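PDB 6KCW: alginate lyase from Chitinophaga sp. MD30, which cleaves the polysaccharide alginate as a lyase, probably by beta-elimination. Local coordinates for residues L45-L50 with I230-L235; Y13-Y18 with R37-D42; D75-F80 with T162-V167; G59-I64 with H212-G217. All blocks are in the same frame, centred on the assembly; numbering follows the deposited sequence.

Contacts 1, 2 and 3 belong to one antiparallel sheet, and contact 4 lies in the second sheet of the beta sandwich. Strand 228-241 has strand 44-49 and strand 71-80 as neighbours, which places contact 1 between contact 2 and contact 3, with centres about 9 Å and about 11 Å away. Contact 2 closes first along the chain. Contact 1 then joins segments 180 residues apart, and contacts 3 and 4 are nested inside that loop. Contact 4 has its centre about 11 Å from that of contact 1, and Tyr232 OH bonds Thr213 OG1 between the sheets. Chain parts remote in sequence thus build one compact domain with a calcium ion at one side.

Contact 1: L45-L50 with I230-L235; sequences LRVTLL and IYYDNL. With CA (calcium ion), chain C.
Backbone bonds join Leu45 to Tyr232 and Val47 to Ile230 as antiparallel hydrogen-bonded pairs. Tyr232 N to Leu45 O is 2.8 Å and Val47 N to Ile230 O is 2.9 Å. Arg46 and Tyr231 form the non-hydrogen-bonded pair between them.

On one face of the sheet, Arg46 and Tyr231 lie side by side and point the same way. Arg46 CG, placed anti to the backbone N (chi1 -173°), comes to 3.4 Å from Tyr231 CE2. The contact is made by the aliphatic part of the arginine. The same ring has a cation-pi partner in Arg79. A serine in place of Tyr231 would probably leave the Arg46 methylenes without their neighbour and Arg79 without its ring.

Val47, Tyr232, Ile230 and Leu49 make the buried apolar side. Val47 CG2 meets the edge of the Tyr232 ring, 3.8 Å from CE2. Leu49 CD1 touches Ile230 CD1 at 3.9 Å. The Tyr232 hydroxyl bonds Thr213 in the opposing sheet.

Asp233 binds calcium through both carboxylate oxygens, with OD1 at 2.5 Å from the ion. Asn9, Asn11 and Gly43 also bind it. Such strand pairing belongs to the concanavalin-like beta sandwich, here with a calcium site beside it.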
loop_
_atom_site.group_PDB
_atom_site.type_symbol
_atom_site.label_atom_id
_atom_site.label_comp_id
_atom_site.label_asym_id
_atom_site.label_seq_id
_atom_site.Cartn_x
_atom_site.Cartn_y
_atom_site.Cartn_z
ATOM N N LEU A 45 -1.978 -7.367 13.137
ATOM C CA LEU A 45 -2.790 -6.159 13.059
ATOM C C LEU A 45 -3.970 -6.406 12.127
ATOM O O LEU A 45 -3.790 -6.610 10.921
ATOM C CB LEU A 45 -1.951 -4.978 12.578
ATOM C CG LEU A 45 -2.641 -3.659 12.236
ATOM C CD1 LEU A 45 -3.634 -3.213 13.316
ATOM C CD2 LEU A 45 -1.577 -2.599 12.011
ATOM N N ARG A 46 -5.173 -6.376 12.685
ATOM C CA ARG A 46 -6.396 -6.486 11.903
ATOM C C ARG A 46 -6.950 -5.098 11.631
ATOM O O ARG A 46 -7.179 -4.320 12.566
ATOM C CB ARG A 46 -7.445 -7.323 12.622
ATOM C CG ARG A 46 -8.675 -7.598 11.786
ATOM C CD ARG A 46 -9.754 -8.207 12.668
ATOM N NE ARG A 46 -10.287 -7.223 13.604
ATOM C CZ ARG A 46 -11.007 -7.531 14.681
ATOM N NH1 ARG A 46 -11.274 -8.807 14.980
ATOM N NH2 ARG A 46 -11.455 -6.561 15.474
ATOM N N VAL A 47 -7.171 -4.799 10.357
ATOM C CA VAL A 47 -7.835 -3.578 9.928
ATOM C C VAL A 47 -9.245 -3.928 9.471
ATOM O O VAL A 47 -9.456 -4.939 8.791
ATOM C CB VAL A 47 -7.035 -2.870 8.816
ATOM C CG1 VAL A 47 -7.811 -1.672 8.269
ATOM C CG2 VAL A 47 -5.677 -2.420 9.352
ATOM N N THR A 48 -10.214 -3.095 9.842
ATOM C CA THR A 48 -11.610 -3.309 9.475
ATOM C C THR A 48 -11.991 -2.445 8.278
ATOM O O THR A 48 -11.721 -1.239 8.264
ATOM C CB THR A 48 -12.555 -2.988 10.639
ATOM O OG1 THR A 48 -12.252 -3.828 11.758
ATOM C CG2 THR A 48 -13.997 -3.239 10.228
ATOM N N LEU A 49 -12.627 -3.059 7.284
ATOM C CA LEU A 49 -13.337 -2.330 6.240
ATOM C C LEU A 49 -14.832 -2.452 6.519
ATOM O O LEU A 49 -15.389 -3.556 6.451
ATOM C CB LEU A 49 -13.005 -2.862 4.849
ATOM C CG LEU A 49 -11.532 -2.919 4.428
ATOM C CD1 LEU A 49 -11.394 -3.624 3.086
ATOM C CD2 LEU A 49 -10.928 -1.530 4.384
ATOM N N LEU A 50 -15.477 -1.323 6.827
ATOM C CA LEU A 50 -16.885 -1.342 7.195
ATOM C C LEU A 50 -17.785 -1.443 5.972
ATOM O O LEU A 50 -17.495 -0.903 4.899
ATOM C CB LEU A 50 -17.280 -0.106 8.006
ATOM C CG LEU A 50 -16.441 0.357 9.189
ATOM C CD1 LEU A 50 -16.870 1.734 9.618
ATOM C CD2 LEU A 50 -16.585 -0.616 10.335
ATOM N N ILE A 230 -8.797 -7.583 7.244
ATOM C CA ILE A 230 -7.498 -7.882 6.654
ATOM C C ILE A 230 -6.469 -7.862 7.777
ATOM O O ILE A 230 -6.526 -7.009 8.671
ATOM C CB ILE A 230 -7.134 -6.868 5.542
ATOM C CG1 ILE A 230 -8.152 -6.928 4.398
ATOM C CG2 ILE A 230 -5.719 -7.099 5.019
ATOM C CD1 ILE A 230 -8.161 -5.705 3.529
ATOM N N TYR A 231 -5.535 -8.804 7.749
ATOM C CA TYR A 231 -4.543 -8.934 8.806
ATOM C C TYR A 231 -3.142 -8.734 8.244
ATOM O O TYR A 231 -2.759 -9.390 7.271
ATOM C CB TYR A 231 -4.647 -10.299 9.472
ATOM C CG TYR A 231 -6.022 -10.665 9.996
ATOM C CD1 TYR A 231 -6.987 -11.210 9.156
ATOM C CD2 TYR A 231 -6.344 -10.495 11.334
ATOM C CE1 TYR A 231 -8.233 -11.567 9.638
ATOM C CE2 TYR A 231 -7.586 -10.852 11.821
ATOM C CZ TYR A 231 -8.518 -11.385 10.967
ATOM O OH TYR A 231 -9.748 -11.733 11.446
ATOM N N TYR A 232 -2.378 -7.844 8.870
ATOM C CA TYR A 232 -0.982 -7.607 8.539
ATOM C C TYR A 232 -0.074 -8.078 9.675
ATOM O O TYR A 232 -0.481 -8.157 10.839
ATOM C CB TYR A 232 -0.737 -6.119 8.251
ATOM C CG TYR A 232 -1.677 -5.531 7.213
ATOM C CD1 TYR A 232 -1.471 -5.752 5.853
ATOM C CD2 TYR A 232 -2.767 -4.748 7.589
ATOM C CE1 TYR A 232 -2.325 -5.213 4.903
ATOM C CE2 TYR A 232 -3.623 -4.224 6.649
ATOM C CZ TYR A 232 -3.394 -4.457 5.305
ATOM O OH TYR A 232 -4.239 -3.935 4.358
ATOM N N ASP A 233 1.180 -8.368 9.327
ATOM C CA ASP A 233 2.156 -8.816 10.311
ATOM C C ASP A 233 3.564 -8.573 9.782
ATOM O O ASP A 233 3.791 -8.491 8.568
ATOM C CB ASP A 233 1.968 -10.301 10.638
ATOM C CG ASP A 233 2.479 -10.665 12.017
ATOM O OD1 ASP A 233 3.250 -9.865 12.593
ATOM O OD2 ASP A 233 2.099 -11.751 12.517
ATOM N N ASN A 234 4.509 -8.453 10.720
ATOM C CA ASN A 234 5.937 -8.571 10.428
ATOM C C ASN A 234 6.424 -7.490 9.466
ATOM O O ASN A 234 7.131 -7.772 8.493
ATOM C CB ASN A 234 6.255 -9.964 9.882
ATOM C CG ASN A 234 5.955 -11.061 10.886
ATOM O OD1 ASN A 234 6.351 -10.972 12.043
ATOM N ND2 ASN A 234 5.242 -12.094 10.451
ATOM N N LEU A 235 6.073 -6.238 9.759
ATOM C CA LEU A 235 6.454 -5.118 8.912
ATOM C C LEU A 235 7.910 -4.748 9.150
ATOM O O LEU A 235 8.294 -4.415 10.274
ATOM C CB LEU A 235 5.562 -3.908 9.188
ATOM C CG LEU A 235 6.041 -2.644 8.461
ATOM C CD1 LEU A 235 5.870 -2.763 6.944
ATOM C CD2 LEU A 235 5.346 -1.411 8.986
HETATM CA CA CA C . 3.055 -10.876 14.848
HETATM O O HOH W 1 2.743 -12.822 15.653
HETATM O O HOH W 2 5.428 -11.826 14.075
#

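Contact 2: Y13-Y18 with R37-D42; sequences YATGAY and RSYISD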
loop_
_atom_site.group_PDB
_atom_site.type_symbol
_atom_site.label_atom_id
_atom_site.label_comp_id
_atom_site.label_asym_id
_atom_site.label_seq_id
_atom_site.Cartn_x
_atom_site.Cartn_y
_atom_site.Cartn_z
ATOM N N TYR A 13 1.976 -7.179 21.727
ATOM C CA TYR A 13 0.662 -6.601 21.962
ATOM C C TYR A 13 -0.321 -7.661 22.414
ATOM O O TYR A 13 -0.253 -8.820 21.987
ATOM C CB TYR A 13 0.108 -5.903 20.717
ATOM C CG TYR A 13 0.641 -4.517 20.590
ATOM C CD1 TYR A 13 0.082 -3.470 21.324
ATOM C CD2 TYR A 13 1.733 -4.254 19.773
ATOM C CE1 TYR A 13 0.586 -2.193 21.232
ATOM C CE2 TYR A 13 2.253 -2.990 19.678
ATOM C CZ TYR A 13 1.670 -1.958 20.404
ATOM O OH TYR A 13 2.199 -0.697 20.300
ATOM N N ALA A 14 -1.220 -7.237 23.295
ATOM C CA ALA A 14 -2.410 -7.987 23.639
ATOM C C ALA A 14 -3.380 -8.028 22.466
ATOM O O ALA A 14 -3.523 -7.055 21.706
ATOM C CB ALA A 14 -3.109 -7.326 24.828
ATOM N N THR A 15 -4.083 -9.151 22.338
ATOM C CA THR A 15 -5.309 -9.117 21.560
ATOM C C THR A 15 -6.214 -8.013 22.111
ATOM O O THR A 15 -6.350 -7.842 23.327
ATOM C CB THR A 15 -6.016 -10.473 21.587
ATOM O OG1 THR A 15 -5.209 -11.445 20.932
ATOM C CG2 THR A 15 -7.352 -10.394 20.868
ATOM N N GLY A 16 -6.784 -7.224 21.220
ATOM C CA GLY A 16 -7.569 -6.080 21.633
ATOM C C GLY A 16 -7.206 -4.843 20.834
ATOM O O GLY A 16 -6.225 -4.801 20.105
ATOM N N ALA A 17 -8.036 -3.812 21.029
ATOM C CA ALA A 17 -7.977 -2.614 20.205
ATOM C C ALA A 17 -6.577 -2.015 20.198
ATOM O O ALA A 17 -5.848 -2.043 21.195
ATOM C CB ALA A 17 -8.995 -1.576 20.696
ATOM N N TYR A 18 -6.216 -1.472 19.043
ATOM C CA TYR A 18 -4.938 -0.824 18.789
ATOM C C TYR A 18 -5.241 0.658 18.598
ATOM O O TYR A 18 -5.957 1.039 17.663
ATOM C CB TYR A 18 -4.290 -1.453 17.555
ATOM C CG TYR A 18 -2.877 -1.034 17.205
ATOM C CD1 TYR A 18 -1.787 -1.532 17.903
ATOM C CD2 TYR A 18 -2.631 -0.199 16.109
ATOM C CE1 TYR A 18 -0.489 -1.172 17.557
ATOM C CE2 TYR A 18 -1.343 0.169 15.754
ATOM C CZ TYR A 18 -0.273 -0.324 16.479
ATOM O OH TYR A 18 1.014 0.040 16.126
ATOM N N ARG A 37 -10.887 0.878 13.715
ATOM C CA ARG A 37 -10.618 -0.130 12.694
ATOM C C ARG A 37 -9.275 -0.837 12.872
ATOM O O ARG A 37 -8.910 -1.659 12.022
ATOM C CB ARG A 37 -10.670 0.487 11.292
ATOM C CG ARG A 37 -11.545 1.702 11.136
ATOM C CD ARG A 37 -12.867 1.313 10.514
ATOM N NE ARG A 37 -13.862 2.337 10.733
ATOM C CZ ARG A 37 -13.956 3.432 9.994
ATOM N NH1 ARG A 37 -13.117 3.657 8.994
ATOM N NH2 ARG A 37 -14.888 4.345 10.253
ATOM N N SER A 38 -8.519 -0.546 13.930
ATOM C CA SER A 38 -7.246 -1.211 14.169
ATOM C C SER A 38 -7.334 -2.002 15.462
ATOM O O SER A 38 -7.701 -1.457 16.512
ATOM C CB SER A 38 -6.087 -0.220 14.219
ATOM O OG SER A 38 -6.398 0.860 15.071
ATOM N N TYR A 39 -6.991 -3.284 15.370
ATOM C CA TYR A 39 -7.223 -4.252 16.428
ATOM C C TYR A 39 -6.135 -5.310 16.311
ATOM O O TYR A 39 -5.894 -5.825 15.211
ATOM C CB TYR A 39 -8.621 -4.868 16.279
ATOM C CG TYR A 39 -8.986 -5.917 17.306
ATOM C CD1 TYR A 39 -8.679 -7.262 17.099
ATOM C CD2 TYR A 39 -9.661 -5.570 18.474
ATOM C CE1 TYR A 39 -9.020 -8.233 18.043
ATOM C CE2 TYR A 39 -10.007 -6.530 19.414
ATOM C CZ TYR A 39 -9.677 -7.857 19.199
ATOM O OH TYR A 39 -10.016 -8.820 20.126
ATOM N N ILE A 40 -5.450 -5.594 17.418
ATOM C CA ILE A 40 -4.491 -6.690 17.446
ATOM C C ILE A 40 -5.264 -7.984 17.644
ATOM O O ILE A 40 -5.911 -8.186 18.675
ATOM C CB ILE A 40 -3.434 -6.506 18.544
ATOM C CG1 ILE A 40 -2.673 -5.203 18.360
ATOM C CG2 ILE A 40 -2.400 -7.642 18.477
ATOM C CD1 ILE A 40 -1.748 -5.223 17.127
ATOM N N SER A 41 -5.200 -8.858 16.654
ATOM C CA SER A 41 -5.846 -10.163 16.698
ATOM C C SER A 41 -4.743 -11.223 16.648
ATOM O O SER A 41 -4.183 -11.500 15.579
ATOM C CB SER A 41 -6.840 -10.304 15.545
ATOM O OG SER A 41 -7.361 -11.620 15.468
ATOM N N ASP A 42 -4.408 -11.792 17.810
ATOM C CA ASP A 42 -3.445 -12.898 17.909
ATOM C C ASP A 42 -2.078 -12.512 17.344
ATOM O O ASP A 42 -1.500 -13.219 16.513
ATOM C CB ASP A 42 -3.977 -14.155 17.216
ATOM C CG ASP A 42 -4.335 -15.258 18.195
ATOM O OD1 ASP A 42 -4.494 -14.966 19.404
ATOM O OD2 ASP A 42 -4.453 -16.424 17.755
#
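Ser38 OG donates a short hydrogen bond of 2.6 Å to Tyr18 O. Trp33 NE1 also bonds this hydroxyl, so two groups hold it. The serine oxygen sits between its own backbone N and carbonyl carbon (chi1 49°), which turns it to the Tyr18 carbonyl. Tyr18 N returns a bond of 2.9 Å to Ser38 O, approaching from above the carbonyl plane.

Gly16 and Ile40 form an antiparallel hydrogen-bonded pair. Gly16 N to Ile40 O is 2.9 Å. The backbone of Gly16 has angles that would jam a side chain against the preceding carbonyl. Beyond this pair, Thr15 OG1 accepts a longer bond of 3.2 Å from Asp42 N.

The Tyr39 ring lies against the glycine backbone. Gly16 N is over one ring face, and Gly16 CA is 3.3 Å from Tyr39 CE2. Replacing Tyr39 by an alanine would probably uncover the Gly16 backbone and leave Thr15 CG2 without its aromatic neighbour. On the other side of the strand pair, Ile40 fits between two tyrosines. Its CG1 is 3.7 Å from Tyr13 CB, and its CD1 is 3.8 Å from Tyr18 CD1. The edge of the Tyr18 ring meets a face of the Tyr13 ring.

Both tyrosine hydroxyls bond Asp26 on helix 20-27, which ties this small strand pair to the helix. Strand 38-41 then pairs with strand 44-49.

Contact 3: D75-F80 with T162-V167; sequences DYDVRF and TYHVHV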
loop_
_atom_site.group_PDB
_atom_site.type_symbol
_atom_site.label_atom_id
_atom_site.label_comp_id
_atom_site.label_asym_id
_atom_site.label_seq_id
_atom_site.Cartn_x
_atom_site.Cartn_y
_atom_site.Cartn_z
ATOM N N ASP A 75 8.817 -4.914 3.788
ATOM C CA ASP A 75 8.319 -6.283 3.794
ATOM C C ASP A 75 7.216 -6.382 4.836
ATOM O O ASP A 75 7.289 -5.752 5.893
ATOM C CB ASP A 75 9.420 -7.324 4.136
ATOM C CG ASP A 75 10.267 -7.714 2.934
ATOM O OD1 ASP A 75 11.219 -6.968 2.598
ATOM O OD2 ASP A 75 9.987 -8.771 2.325
ATOM N N TYR A 76 6.206 -7.187 4.539
ATOM C CA TYR A 76 5.120 -7.433 5.473
ATOM C C TYR A 76 4.375 -8.662 4.992
ATOM O O TYR A 76 4.524 -9.092 3.841
ATOM C CB TYR A 76 4.161 -6.237 5.582
ATOM C CG TYR A 76 3.415 -5.933 4.298
ATOM C CD1 TYR A 76 3.951 -5.066 3.359
ATOM C CD2 TYR A 76 2.189 -6.528 4.022
ATOM C CE1 TYR A 76 3.280 -4.785 2.187
ATOM C CE2 TYR A 76 1.528 -6.269 2.853
ATOM C CZ TYR A 76 2.077 -5.393 1.939
ATOM O OH TYR A 76 1.417 -5.115 0.769
ATOM N N ASP A 77 3.582 -9.227 5.890
ATOM C CA ASP A 77 2.665 -10.297 5.546
ATOM C C ASP A 77 1.252 -9.760 5.584
ATOM O O ASP A 77 0.940 -8.841 6.346
ATOM C CB ASP A 77 2.792 -11.485 6.502
ATOM C CG ASP A 77 4.123 -12.164 6.381
ATOM O OD1 ASP A 77 4.569 -12.369 5.230
ATOM O OD2 ASP A 77 4.732 -12.469 7.428
ATOM N N VAL A 78 0.404 -10.335 4.752
ATOM C CA VAL A 78 -0.982 -9.914 4.673
ATOM C C VAL A 78 -1.835 -11.146 4.433
ATOM O O VAL A 78 -1.427 -12.068 3.719
ATOM C CB VAL A 78 -1.187 -8.847 3.578
ATOM C CG1 VAL A 78 -0.623 -9.321 2.253
ATOM C CG2 VAL A 78 -2.661 -8.498 3.464
ATOM N N ARG A 79 -2.994 -11.183 5.086
ATOM C CA ARG A 79 -3.939 -12.284 4.988
ATOM C C ARG A 79 -5.342 -11.701 4.965
ATOM O O ARG A 79 -5.676 -10.865 5.810
ATOM C CB ARG A 79 -3.786 -13.244 6.173
ATOM C CG ARG A 79 -4.267 -14.665 5.919
ATOM C CD ARG A 79 -5.077 -15.182 7.099
ATOM N NE ARG A 79 -4.524 -14.745 8.377
ATOM C CZ ARG A 79 -5.260 -14.526 9.461
ATOM N NH1 ARG A 79 -6.583 -14.688 9.407
ATOM N NH2 ARG A 79 -4.682 -14.124 10.588
ATOM N N PHE A 80 -6.149 -12.116 3.994
ATOM C CA PHE A 80 -7.554 -11.738 3.999
ATOM C C PHE A 80 -8.314 -12.675 4.921
ATOM O O PHE A 80 -8.004 -13.867 5.012
ATOM C CB PHE A 80 -8.144 -11.783 2.592
ATOM C CG PHE A 80 -7.641 -10.699 1.700
ATOM C CD1 PHE A 80 -6.489 -10.887 0.940
ATOM C CD2 PHE A 80 -8.317 -9.486 1.613
ATOM C CE1 PHE A 80 -6.021 -9.883 0.122
ATOM C CE2 PHE A 80 -7.856 -8.476 0.801
ATOM C CZ PHE A 80 -6.712 -8.670 0.048
ATOM N N THR A 162 -1.876 -16.475 3.980
ATOM C CA THR A 162 -0.889 -15.428 4.208
ATOM C C THR A 162 0.001 -15.254 2.988
ATOM O O THR A 162 0.556 -16.226 2.459
ATOM C CB THR A 162 -0.006 -15.722 5.414
ATOM O OG1 THR A 162 -0.794 -16.231 6.502
ATOM C CG2 THR A 162 0.690 -14.427 5.834
ATOM N N TYR A 163 0.151 -14.001 2.558
ATOM C CA TYR A 163 1.002 -13.636 1.434
ATOM C C TYR A 163 2.082 -12.681 1.921
ATOM O O TYR A 163 1.769 -11.633 2.500
ATOM C CB TYR A 163 0.173 -12.999 0.323
ATOM C CG TYR A 163 -0.799 -13.962 -0.309
ATOM C CD1 TYR A 163 -0.404 -14.817 -1.342
ATOM C CD2 TYR A 163 -2.101 -14.031 0.132
ATOM C CE1 TYR A 163 -1.304 -15.708 -1.915
ATOM C CE2 TYR A 163 -3.001 -14.907 -0.430
ATOM C CZ TYR A 163 -2.612 -15.738 -1.446
ATOM O OH TYR A 163 -3.549 -16.597 -1.977
ATOM N N HIS A 164 3.347 -13.054 1.715
ATOM C CA HIS A 164 4.435 -12.130 2.004
ATOM C C HIS A 164 4.658 -11.202 0.822
ATOM O O HIS A 164 4.736 -11.656 -0.326
ATOM C CB HIS A 164 5.739 -12.852 2.324
ATOM C CG HIS A 164 6.807 -11.924 2.812
ATOM N ND1 HIS A 164 6.916 -11.544 4.133
ATOM C CD2 HIS A 164 7.782 -11.257 2.151
ATOM C CE1 HIS A 164 7.921 -10.699 4.268
ATOM N NE2 HIS A 164 8.463 -10.506 3.079
ATOM N N VAL A 165 4.779 -9.907 1.115
ATOM C CA VAL A 165 4.947 -8.859 0.116
ATOM C C VAL A 165 6.276 -8.159 0.375
ATOM O O VAL A 165 6.538 -7.713 1.503
ATOM C CB VAL A 165 3.789 -7.850 0.176
ATOM C CG1 VAL A 165 3.797 -6.929 -1.039
ATOM C CG2 VAL A 165 2.462 -8.579 0.335
ATOM N N HIS A 166 7.114 -8.086 -0.660
ATOM C CA HIS A 166 8.295 -7.231 -0.692
ATOM C C HIS A 166 8.081 -6.110 -1.714
ATOM O O HIS A 166 7.660 -6.366 -2.851
ATOM C CB HIS A 166 9.550 -8.041 -1.047
ATOM C CG HIS A 166 10.781 -7.206 -1.199
ATOM N ND1 HIS A 166 11.469 -6.693 -0.120
ATOM C CD2 HIS A 166 11.431 -6.769 -2.301
ATOM C CE1 HIS A 166 12.495 -5.982 -0.552
ATOM N NE2 HIS A 166 12.489 -6.004 -1.872
ATOM N N VAL A 167 8.357 -4.871 -1.307
ATOM C CA VAL A 167 8.262 -3.708 -2.183
ATOM C C VAL A 167 9.612 -3.004 -2.189
ATOM O O VAL A 167 10.244 -2.856 -1.139
ATOM C CB VAL A 167 7.144 -2.746 -1.732
ATOM C CG1 VAL A 167 7.355 -1.368 -2.304
ATOM C CG2 VAL A 167 5.777 -3.292 -2.114
#
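Val165 lies over one face of the Tyr76 ring, a CH-pi contact with CB 3.8 Å from the ring centroid. Tyr76 CG takes the position between its backbone N and carbonyl carbon (chi1 65°), which sets the ring beside the valine. Val78 CG1 extends this apolar patch and touches Val165 CG2 at 3.7 Å. These side chains face the interior of the beta sandwich, where Met118 of the other sheet meets both Tyr76 and Val165.

The two strands are antiparallel neighbours. Tyr76 with Val165 and Val78 with Tyr163 are the hydrogen-bonded pairs. Val165 N to Tyr76 O is 2.9 Å and almost straight (174°).

Acidic and histidine side chains cover the outer face. His164 ND1 gives a bond of 2.7 Å to Asp77 OD1, which helps to fix the rotation of the ring. His164 NE2 lies close to Asp75 OD2, but the pair is modelled too short for its length to be trusted. Asp77 OD2 is taken by Asn234 ND2 of strand 228-241. Asp75 lies between His164 and His166. His166 ND1 bonds Asp75 OD1 at 2.7 Å, with the oxygen close to the imidazole plane and the nitrogen above the carboxylate plane.

Contact 4: G59-I64 with H212-G217; sequences GLISNI and HTFRGG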
loop_
_atom_site.group_PDB
_atom_site.type_symbol
_atom_site.label_atom_id
_atom_site.label_comp_id
_atom_site.label_asym_id
_atom_site.label_seq_id
_atom_site.Cartn_x
_atom_site.Cartn_y
_atom_site.Cartn_z
ATOM N N GLY A 59 -12.486 2.509 5.985
ATOM C CA GLY A 59 -11.217 1.827 6.098
ATOM C C GLY A 59 -10.237 2.612 6.951
ATOM O O GLY A 59 -10.617 3.407 7.804
ATOM N N LEU A 60 -8.954 2.388 6.686
ATOM C CA LEU A 60 -7.889 3.034 7.440
ATOM C C LEU A 60 -6.809 3.472 6.464
ATOM O O LEU A 60 -6.183 2.635 5.802
ATOM C CB LEU A 60 -7.334 2.091 8.514
ATOM C CG LEU A 60 -6.034 2.501 9.213
ATOM C CD1 LEU A 60 -6.271 3.678 10.128
ATOM C CD2 LEU A 60 -5.451 1.343 9.996
ATOM N N ILE A 61 -6.600 4.782 6.376
ATOM C CA ILE A 61 -5.777 5.402 5.337
ATOM C C ILE A 61 -4.799 6.334 6.044
ATOM O O ILE A 61 -5.159 7.463 6.407
ATOM C CB ILE A 61 -6.611 6.168 4.306
ATOM C CG1 ILE A 61 -7.642 5.254 3.641
ATOM C CG2 ILE A 61 -5.707 6.829 3.254
ATOM C CD1 ILE A 61 -8.352 5.941 2.470
ATOM N N SER A 62 -3.568 5.868 6.254
ATOM C CA SER A 62 -2.564 6.649 6.961
ATOM C C SER A 62 -1.303 6.751 6.115
ATOM O O SER A 62 -0.917 5.795 5.439
ATOM C CB SER A 62 -2.231 6.033 8.334
ATOM O OG SER A 62 -1.504 6.945 9.147
ATOM N N ASN A 63 -0.678 7.921 6.147
ATOM C CA ASN A 63 0.594 8.163 5.487
ATOM C C ASN A 63 1.642 8.368 6.567
ATOM O O ASN A 63 1.562 9.331 7.332
ATOM C CB ASN A 63 0.501 9.382 4.569
ATOM C CG ASN A 63 -0.647 9.274 3.598
ATOM O OD1 ASN A 63 -0.772 8.273 2.898
ATOM N ND2 ASN A 63 -1.514 10.293 3.564
ATOM N N ILE A 64 2.621 7.473 6.633
ATOM C CA ILE A 64 3.664 7.567 7.647
ATOM C C ILE A 64 4.842 8.322 7.049
ATOM O O ILE A 64 5.508 7.837 6.129
ATOM C CB ILE A 64 4.099 6.196 8.165
ATOM C CG1 ILE A 64 2.917 5.443 8.768
ATOM C CG2 ILE A 64 5.159 6.378 9.221
ATOM C CD1 ILE A 64 2.198 4.541 7.802
ATOM N N HIS A 212 -2.473 1.922 3.334
ATOM C CA HIS A 212 -3.825 2.132 2.834
ATOM C C HIS A 212 -4.571 0.805 2.823
ATOM O O HIS A 212 -4.139 -0.148 2.158
ATOM C CB HIS A 212 -3.799 2.763 1.440
ATOM C CG HIS A 212 -3.286 4.170 1.428
ATOM N ND1 HIS A 212 -3.330 4.968 0.310
ATOM C CD2 HIS A 212 -2.717 4.920 2.402
ATOM C CE1 HIS A 212 -2.807 6.148 0.591
ATOM N NE2 HIS A 212 -2.422 6.142 1.852
ATOM N N THR A 213 -5.667 0.743 3.588
ATOM C CA THR A 213 -6.589 -0.394 3.601
ATOM C C THR A 213 -7.990 0.168 3.423
ATOM O O THR A 213 -8.620 0.582 4.401
ATOM C CB THR A 213 -6.500 -1.192 4.889
ATOM O OG1 THR A 213 -5.127 -1.493 5.178
ATOM C CG2 THR A 213 -7.286 -2.493 4.753
ATOM N N PHE A 214 -8.475 0.195 2.182
ATOM C CA PHE A 214 -9.809 0.715 1.916
ATOM C C PHE A 214 -10.330 0.154 0.601
ATOM O O PHE A 214 -9.562 -0.281 -0.265
ATOM C CB PHE A 214 -9.816 2.245 1.907
ATOM C CG PHE A 214 -9.065 2.871 0.756
ATOM C CD1 PHE A 214 -7.691 3.079 0.828
ATOM C CD2 PHE A 214 -9.750 3.305 -0.383
ATOM C CE1 PHE A 214 -7.015 3.694 -0.218
ATOM C CE2 PHE A 214 -9.082 3.908 -1.434
ATOM C CZ PHE A 214 -7.712 4.106 -1.354
ATOM N N ARG A 215 -11.654 0.141 0.482
ATOM C CA ARG A 215 -12.324 -0.290 -0.734
ATOM C C ARG A 215 -12.460 0.882 -1.703
ATOM O O ARG A 215 -12.672 2.027 -1.293
ATOM C CB ARG A 215 -13.703 -0.871 -0.423
ATOM C CG ARG A 215 -13.691 -2.143 0.402
ATOM C CD ARG A 215 -15.050 -2.827 0.352
ATOM N NE ARG A 215 -15.132 -3.935 1.287
ATOM C CZ ARG A 215 -14.860 -5.205 0.989
ATOM N NH1 ARG A 215 -14.490 -5.552 -0.239
ATOM N NH2 ARG A 215 -14.965 -6.131 1.924
ATOM N N GLY A 216 -12.339 0.588 -2.991
ATOM C CA GLY A 216 -12.419 1.610 -4.011
ATOM C C GLY A 216 -11.080 1.894 -4.662
ATOM O O GLY A 216 -10.047 1.485 -4.145
ATOM N N GLY A 217 -11.083 2.576 -5.804
ATOM C CA GLY A 217 -12.305 2.975 -6.477
ATOM C C GLY A 217 -12.966 4.199 -5.893
ATOM O O GLY A 217 -12.619 4.652 -4.800
#
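Ile61 covers one face each of two rings on the neighbouring strand. Its CG2 sits over His212, 3.7 Å from the ring centroid, and its CD1 sits over Phe214 at the same distance from that centroid. Both are CH-pi contacts. They lie on one side of an antiparallel strand pair in one sheet of the beta sandwich. Ile61 CG2 stands anti to the backbone N, and CG1 lies beside that N (chi1 -58°), which sends the two branches to different rings. Ser62 O and Asn63 OD1 lie at the edge of the imidazole.

Leu60 and Thr213 are the hydrogen-bonded pair, with Leu60 N 2.9 Å from Thr213 O. Next to them, Gly59 CA is only 3.3 Å from Thr213 O, and a side chain there would clash with this oxygen and with Phe214 CB.

The histidine ring is held at both nitrogens. Arg117 bonds ND1, and His212 NE2 donates to Asn63 OD1 at 2.9 Å, with an angle of 164° at the hydrogen.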